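Local coordinates for 5' nucleotidase family protein (Staphylococcus aureus subsp. aureus, PDB 4Q7F) that belongs to the 5'-nucleotidase family and joins a calcineurin-like phosphoesterase domain, which carries a manganese and a magnesium ion, to a C-terminal domain, at residues Ser183-Leu188 with Leu233-Lys238; Gln190-Met195 with Asp200-Cys205. One frame throughout, in Å; residues are numbered along the deposited sequence.

Overall arrangement
How successive crossovers of one sheet share a core is well illustrated by these two contacts, whose centres lie about 10 Å apart. Both use helix 184-198. Interaction 2 sets its middle on strand 201-207, the next strand in the chain; interaction 1 sets its first turns against helix 229-236, which comes after that strand, so interaction 2 is nested within the loop closed by interaction 1. The two merge where Leu188 CD1 lies 4.0 Å from Val204 CG2 and 4.1 Å from Met195 CE. Helix-to-strand and helix-to-helix packing thus form one continuous apolar layer within the calcineurin-like phosphoesterase region.

Interaction 1 of 2, residues Ser183-Leu188 with Leu233-Lys238; sequences SAFEIL and LEAFSK
Phe185 on the first helix meets Ala235 and Phe236 on the second, and Leu188, one turn on, meets Phe236, an example of helix packing carried by aromatic and aliphatic groups; no hydrogen bond joins the two segments. At the start of helix 184-198, Ser183 is the N-cap: its OG accepts from Glu186 N at 3.1 Å, nearly straight at 165°. The carboxylate of Glu228, just ahead of the partner helix, reinforces this end by bonding to Ser183 OG and to the backbone N of Ala184 and of Phe185. Phe185 holds CG anti to its own N (chi1 178°), which carries the ring out to the neighbouring helix. There CE2 touches Ala235 CB at 3.8 Å, while Phe236 CE2 lies over one face of the Phe185 ring, displaced toward the rim. The ring planes are inclined at 44° with centroids 5.2 Å apart, neither a parallel stack nor an edge-to-face pair. Ala235 CB also sits above the centre of the Phe236 ring, so this methyl serves both aromatics. Farther along, Leu188 CD2 reaches Phe236 CD2 at 3.9 Å, the two side chains pointing oppositely and lying alongside one another. Met232 of helix 229-236 touches Ala184, Phe185 and Leu188, and Ala184 in turn rests on Tyr206 of strand 201-207, so the helix pair continues into the sheet beneath.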
loop_
_atom_site.group_PDB
_atom_site.type_symbol
_atom_site.label_atom_id
_atom_site.label_comp_id
_atom_site.label_asym_id
_atom_site.label_seq_id
_atom_site.Cartn_x
_atom_site.Cartn_y
_atom_site.Cartn_z
ATOM N N SER A 183 -6.610 -11.085 14.731
ATOM C CA SER A 183 -5.877 -9.981 15.343
ATOM C C SER A 183 -4.408 -10.364 15.588
ATOM O O SER A 183 -4.139 -11.412 16.178
ATOM C CB SER A 183 -6.503 -9.649 16.690
ATOM O OG SER A 183 -5.617 -8.873 17.475
ATOM N N ALA A 184 -3.479 -9.513 15.158
ATOM C CA ALA A 184 -2.053 -9.758 15.364
ATOM C C ALA A 184 -1.743 -9.708 16.851
ATOM O O ALA A 184 -0.909 -10.458 17.335
ATOM C CB ALA A 184 -1.206 -8.745 14.615
ATOM N N PHE A 185 -2.438 -8.843 17.577
ATOM C CA PHE A 185 -2.249 -8.749 19.018
ATOM C C PHE A 185 -2.619 -10.059 19.705
ATOM O O PHE A 185 -1.882 -10.547 20.575
ATOM C CB PHE A 185 -3.121 -7.630 19.601
ATOM C CG PHE A 185 -3.020 -7.502 21.096
ATOM C CD1 PHE A 185 -3.691 -8.380 21.924
ATOM C CD2 PHE A 185 -2.256 -6.502 21.671
ATOM C CE1 PHE A 185 -3.595 -8.275 23.299
ATOM C CE2 PHE A 185 -2.165 -6.382 23.047
ATOM C CZ PHE A 185 -2.834 -7.272 23.862
ATOM N N GLU A 186 -3.775 -10.612 19.336
ATOM C CA GLU A 186 -4.270 -11.845 19.968
ATOM C C GLU A 186 -3.392 -13.050 19.670
ATOM O O GLU A 186 -3.119 -13.851 20.557
ATOM C CB GLU A 186 -5.705 -12.147 19.552
ATOM C CG GLU A 186 -6.710 -11.097 19.997
ATOM C CD GLU A 186 -8.127 -11.432 19.581
ATOM O OE1 GLU A 186 -8.382 -12.593 19.173
ATOM O OE2 GLU A 186 -8.985 -10.530 19.672
ATOM N N ILE A 187 -2.962 -13.188 18.422
ATOM C CA ILE A 187 -2.103 -14.317 18.064
ATOM C C ILE A 187 -0.747 -14.191 18.770
ATOM O O ILE A 187 -0.190 -15.187 19.246
ATOM C CB ILE A 187 -1.954 -14.456 16.542
ATOM C CG1 ILE A 187 -3.317 -14.742 15.908
ATOM C CG2 ILE A 187 -0.968 -15.561 16.192
ATOM C CD1 ILE A 187 -4.056 -15.941 16.481
ATOM N N LEU A 188 -0.216 -12.975 18.838
ATOM C CA LEU A 188 1.042 -12.752 19.527
ATOM C C LEU A 188 0.884 -13.135 20.991
ATOM O O LEU A 188 1.688 -13.898 21.528
ATOM C CB LEU A 188 1.503 -11.288 19.415
ATOM C CG LEU A 188 2.795 -10.939 20.174
ATOM C CD1 LEU A 188 3.955 -11.799 19.708
ATOM C CD2 LEU A 188 3.121 -9.468 19.988
ATOM N N LEU A 233 3.394 -3.663 21.657
ATOM C CA LEU A 233 4.549 -3.253 22.461
ATOM C C LEU A 233 4.140 -2.923 23.895
ATOM O O LEU A 233 4.744 -3.410 24.851
ATOM C CB LEU A 233 5.247 -2.044 21.826
ATOM C CG LEU A 233 6.059 -2.326 20.565
ATOM C CD1 LEU A 233 6.361 -1.042 19.819
ATOM C CD2 LEU A 233 7.339 -3.060 20.924
ATOM N N GLU A 234 3.113 -2.090 24.032
ATOM C CA GLU A 234 2.605 -1.683 25.327
ATOM C C GLU A 234 2.366 -2.892 26.238
ATOM O O GLU A 234 2.679 -2.848 27.422
ATOM C CB GLU A 234 1.294 -0.899 25.154
ATOM C CG GLU A 234 0.626 -0.458 26.452
ATOM C CD GLU A 234 -0.757 0.157 26.237
ATOM O OE1 GLU A 234 -1.083 1.130 26.938
ATOM O OE2 GLU A 234 -1.522 -0.311 25.363
ATOM N N ALA A 235 1.810 -3.962 25.682
ATOM C CA ALA A 235 1.505 -5.159 26.448
ATOM C C ALA A 235 2.662 -6.141 26.565
ATOM O O ALA A 235 2.832 -6.769 27.621
ATOM C CB ALA A 235 0.313 -5.870 25.829
ATOM N N PHE A 236 3.461 -6.282 25.507
ATOM C CA PHE A 236 4.509 -7.305 25.517
ATOM C C PHE A 236 5.969 -6.872 25.314
ATOM O O PHE A 236 6.829 -7.731 25.112
ATOM C CB PHE A 236 4.151 -8.368 24.468
ATOM C CG PHE A 236 2.745 -8.844 24.573
ATOM C CD1 PHE A 236 2.319 -9.534 25.705
ATOM C CD2 PHE A 236 1.833 -8.597 23.559
ATOM C CE1 PHE A 236 1.004 -9.963 25.820
ATOM C CE2 PHE A 236 0.521 -9.030 23.666
ATOM C CZ PHE A 236 0.102 -9.708 24.800
ATOM N N SER A 237 6.266 -5.577 25.417
ATOM C CA SER A 237 7.643 -5.102 25.204
ATOM C C SER A 237 8.726 -5.905 25.936
ATOM O O SER A 237 9.706 -6.309 25.323
ATOM C CB SER A 237 7.799 -3.627 25.587
ATOM O OG SER A 237 9.121 -3.195 25.280
ATOM N N LYS A 238 8.545 -6.141 27.236
ATOM C CA LYS A 238 9.561 -6.856 28.037
ATOM C C LYS A 238 9.959 -8.238 27.507
ATOM O O LYS A 238 11.024 -8.742 27.855
ATOM C CB LYS A 238 9.113 -7.002 29.495
ATOM C CG LYS A 238 7.923 -7.931 29.706
ATOM C CD LYS A 238 7.743 -8.239 31.187
ATOM C CE LYS A 238 6.801 -9.409 31.401
ATOM N NZ LYS A 238 6.775 -9.788 32.836
#

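Interaction 2 of 2, residues Gln190-Met195 with Asp200-Cys205; sequences QYLPEM and DIIVVC
In the beta-alpha-beta crossover from strand 155-163 to strand 201-207, which pair in parallel, Leu192 and Met195 of helix 184-198 pack on Ile202 of the second strand. Ile202 points toward the helix and offers both of its branches. Its longer branch ends in CD1, which meets Leu192 CD2 at 3.8 Å; its shorter one, CG2, receives CE of Met195, a selenomethionine in the model, at 3.7 Å. The Met195 chain runs about perpendicular to the Ile202 side chain, and the torsion about its CG-SE bond (chi3 -28°), close to eclipsed, folds the terminal methyl back toward CG2. Between the two helical residues comes Pro193, at a kink where the N atoms of Pro193, which has no N-H to give, and Glu194 lack bonds to the preceding turn. Helical bonding resumes with Met195 N to Tyr191 O at 2.9 Å, so Met195 is back in the helix as it faces the strand. The backbone of Ile202 is occupied elsewhere: its N bonds to Asp241 OD2, and its main chain pairs with Ile242 of the next parallel strand. Since all three touching residues are buried and every meeting atom is a carbon, cohesion across this interface probably comes from dispersion and exclusion of water, the fit depending on side-chain shape rather than on directed bonds.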
loop_
_atom_site.group_PDB
_atom_site.type_symbol
_atom_site.label_atom_id
_atom_site.label_comp_id
_atom_site.label_asym_id
_atom_site.label_seq_id
_atom_site.Cartn_x
_atom_site.Cartn_y
_atom_site.Cartn_z
ATOM N N GLN A 190 -1.104 -15.105 22.418
ATOM C CA GLN A 190 -1.259 -16.536 22.596
ATOM C C GLN A 190 0.054 -17.304 22.383
ATOM O O GLN A 190 0.309 -18.273 23.077
ATOM C CB GLN A 190 -2.377 -17.035 21.682
ATOM C CG GLN A 190 -3.731 -16.439 22.074
ATOM C CD GLN A 190 -4.793 -16.583 21.003
ATOM O OE1 GLN A 190 -4.679 -17.418 20.107
ATOM N NE2 GLN A 190 -5.842 -15.770 21.096
ATOM N N TYR A 191 0.891 -16.846 21.448
ATOM C CA TYR A 191 2.181 -17.496 21.172
ATOM C C TYR A 191 3.332 -17.159 22.127
ATOM O O TYR A 191 4.235 -17.979 22.313
ATOM C CB TYR A 191 2.667 -17.164 19.767
ATOM C CG TYR A 191 2.300 -18.150 18.689
ATOM C CD1 TYR A 191 3.145 -19.220 18.395
ATOM C CD2 TYR A 191 1.156 -17.991 17.927
ATOM C CE1 TYR A 191 2.839 -20.113 17.386
ATOM C CE2 TYR A 191 0.840 -18.876 16.918
ATOM C CZ TYR A 191 1.684 -19.927 16.649
ATOM O OH TYR A 191 1.370 -20.806 15.645
ATOM N N LEU A 192 3.338 -15.953 22.690
ATOM C CA LEU A 192 4.428 -15.557 23.582
ATOM C C LEU A 192 4.851 -16.583 24.616
ATOM O O LEU A 192 6.029 -16.916 24.679
ATOM C CB LEU A 192 4.178 -14.219 24.259
ATOM C CG LEU A 192 4.695 -13.048 23.433
ATOM C CD1 LEU A 192 4.238 -11.737 24.043
ATOM C CD2 LEU A 192 6.209 -13.087 23.328
ATOM N N PRO A 193 3.902 -17.078 25.423
ATOM C CA PRO A 193 4.294 -18.051 26.434
ATOM C C PRO A 193 5.125 -19.200 25.863
ATOM O O PRO A 193 6.151 -19.532 26.416
ATOM C CB PRO A 193 2.954 -18.563 26.967
ATOM C CG PRO A 193 2.004 -17.436 26.747
ATOM C CD PRO A 193 2.460 -16.767 25.479
ATOM N N GLU A 194 4.672 -19.788 24.763
ATOM C CA GLU A 194 5.374 -20.903 24.137
ATOM C C GLU A 194 6.721 -20.483 23.564
ATOM O O GLU A 194 7.690 -21.235 23.626
ATOM C CB GLU A 194 4.534 -21.498 23.015
ATOM C CG GLU A 194 5.202 -22.689 22.345
ATOM C CD GLU A 194 4.380 -23.272 21.221
ATOM O OE1 GLU A 194 3.632 -22.510 20.561
ATOM O OE2 GLU A 194 4.501 -24.500 20.995
HETATM N N MSE A 195 6.760 -19.294 22.974
HETATM C CA MSE A 195 7.987 -18.773 22.400
HETATM C C MSE A 195 9.012 -18.596 23.490
HETATM O O MSE A 195 10.153 -19.024 23.335
HETATM C CB MSE A 195 7.712 -17.478 21.647
HETATM C CG MSE A 195 7.034 -17.838 20.328
HETATM SE SE MSE A 195 6.728 -16.268 19.178
HETATM C CE MSE A 195 6.548 -14.820 20.489
ATOM N N ASP A 200 15.277 -17.536 23.846
ATOM C CA ASP A 200 15.844 -16.496 24.699
ATOM C C ASP A 200 15.634 -15.130 24.073
ATOM O O ASP A 200 15.520 -14.129 24.783
ATOM C CB ASP A 200 17.335 -16.730 24.861
ATOM C CG ASP A 200 17.646 -18.096 25.423
ATOM O OD1 ASP A 200 17.353 -18.335 26.613
ATOM O OD2 ASP A 200 18.205 -18.915 24.673
ATOM N N ILE A 201 15.605 -15.095 22.741
ATOM C CA ILE A 201 15.393 -13.859 21.991
ATOM C C ILE A 201 14.169 -13.993 21.100
ATOM O O ILE A 201 14.014 -14.988 20.378
ATOM C CB ILE A 201 16.615 -13.514 21.116
ATOM C CG1 ILE A 201 17.860 -13.336 21.990
ATOM C CG2 ILE A 201 16.349 -12.253 20.288
ATOM C CD1 ILE A 201 17.785 -12.165 22.951
ATOM N N ILE A 202 13.313 -12.974 21.142
ATOM C CA ILE A 202 12.079 -12.953 20.362
ATOM C C ILE A 202 12.051 -11.790 19.379
ATOM O O ILE A 202 12.297 -10.642 19.745
ATOM C CB ILE A 202 10.858 -12.895 21.290
ATOM C CG1 ILE A 202 10.774 -14.227 22.056
ATOM C CG2 ILE A 202 9.586 -12.643 20.483
ATOM C CD1 ILE A 202 9.866 -14.211 23.253
ATOM N N VAL A 203 11.741 -12.128 18.133
ATOM C CA VAL A 203 11.670 -11.189 17.039
ATOM C C VAL A 203 10.291 -11.287 16.428
ATOM O O VAL A 203 9.868 -12.357 15.997
ATOM C CB VAL A 203 12.702 -11.538 15.938
ATOM C CG1 VAL A 203 12.610 -10.575 14.754
ATOM C CG2 VAL A 203 14.110 -11.552 16.507
ATOM N N VAL A 204 9.575 -10.169 16.431
ATOM C CA VAL A 204 8.272 -10.092 15.826
ATOM C C VAL A 204 8.389 -9.358 14.493
ATOM O O VAL A 204 8.897 -8.221 14.455
ATOM C CB VAL A 204 7.281 -9.300 16.707
ATOM C CG1 VAL A 204 5.960 -9.154 15.976
ATOM C CG2 VAL A 204 7.080 -9.985 18.051
ATOM N N CYS A 205 7.955 -9.995 13.409
ATOM C CA CYS A 205 7.936 -9.344 12.092
ATOM C C CYS A 205 6.480 -9.168 11.723
ATOM O O CYS A 205 5.806 -10.102 11.287
ATOM C CB CYS A 205 8.660 -10.124 11.010
ATOM S SG CYS A 205 10.425 -10.317 11.291
#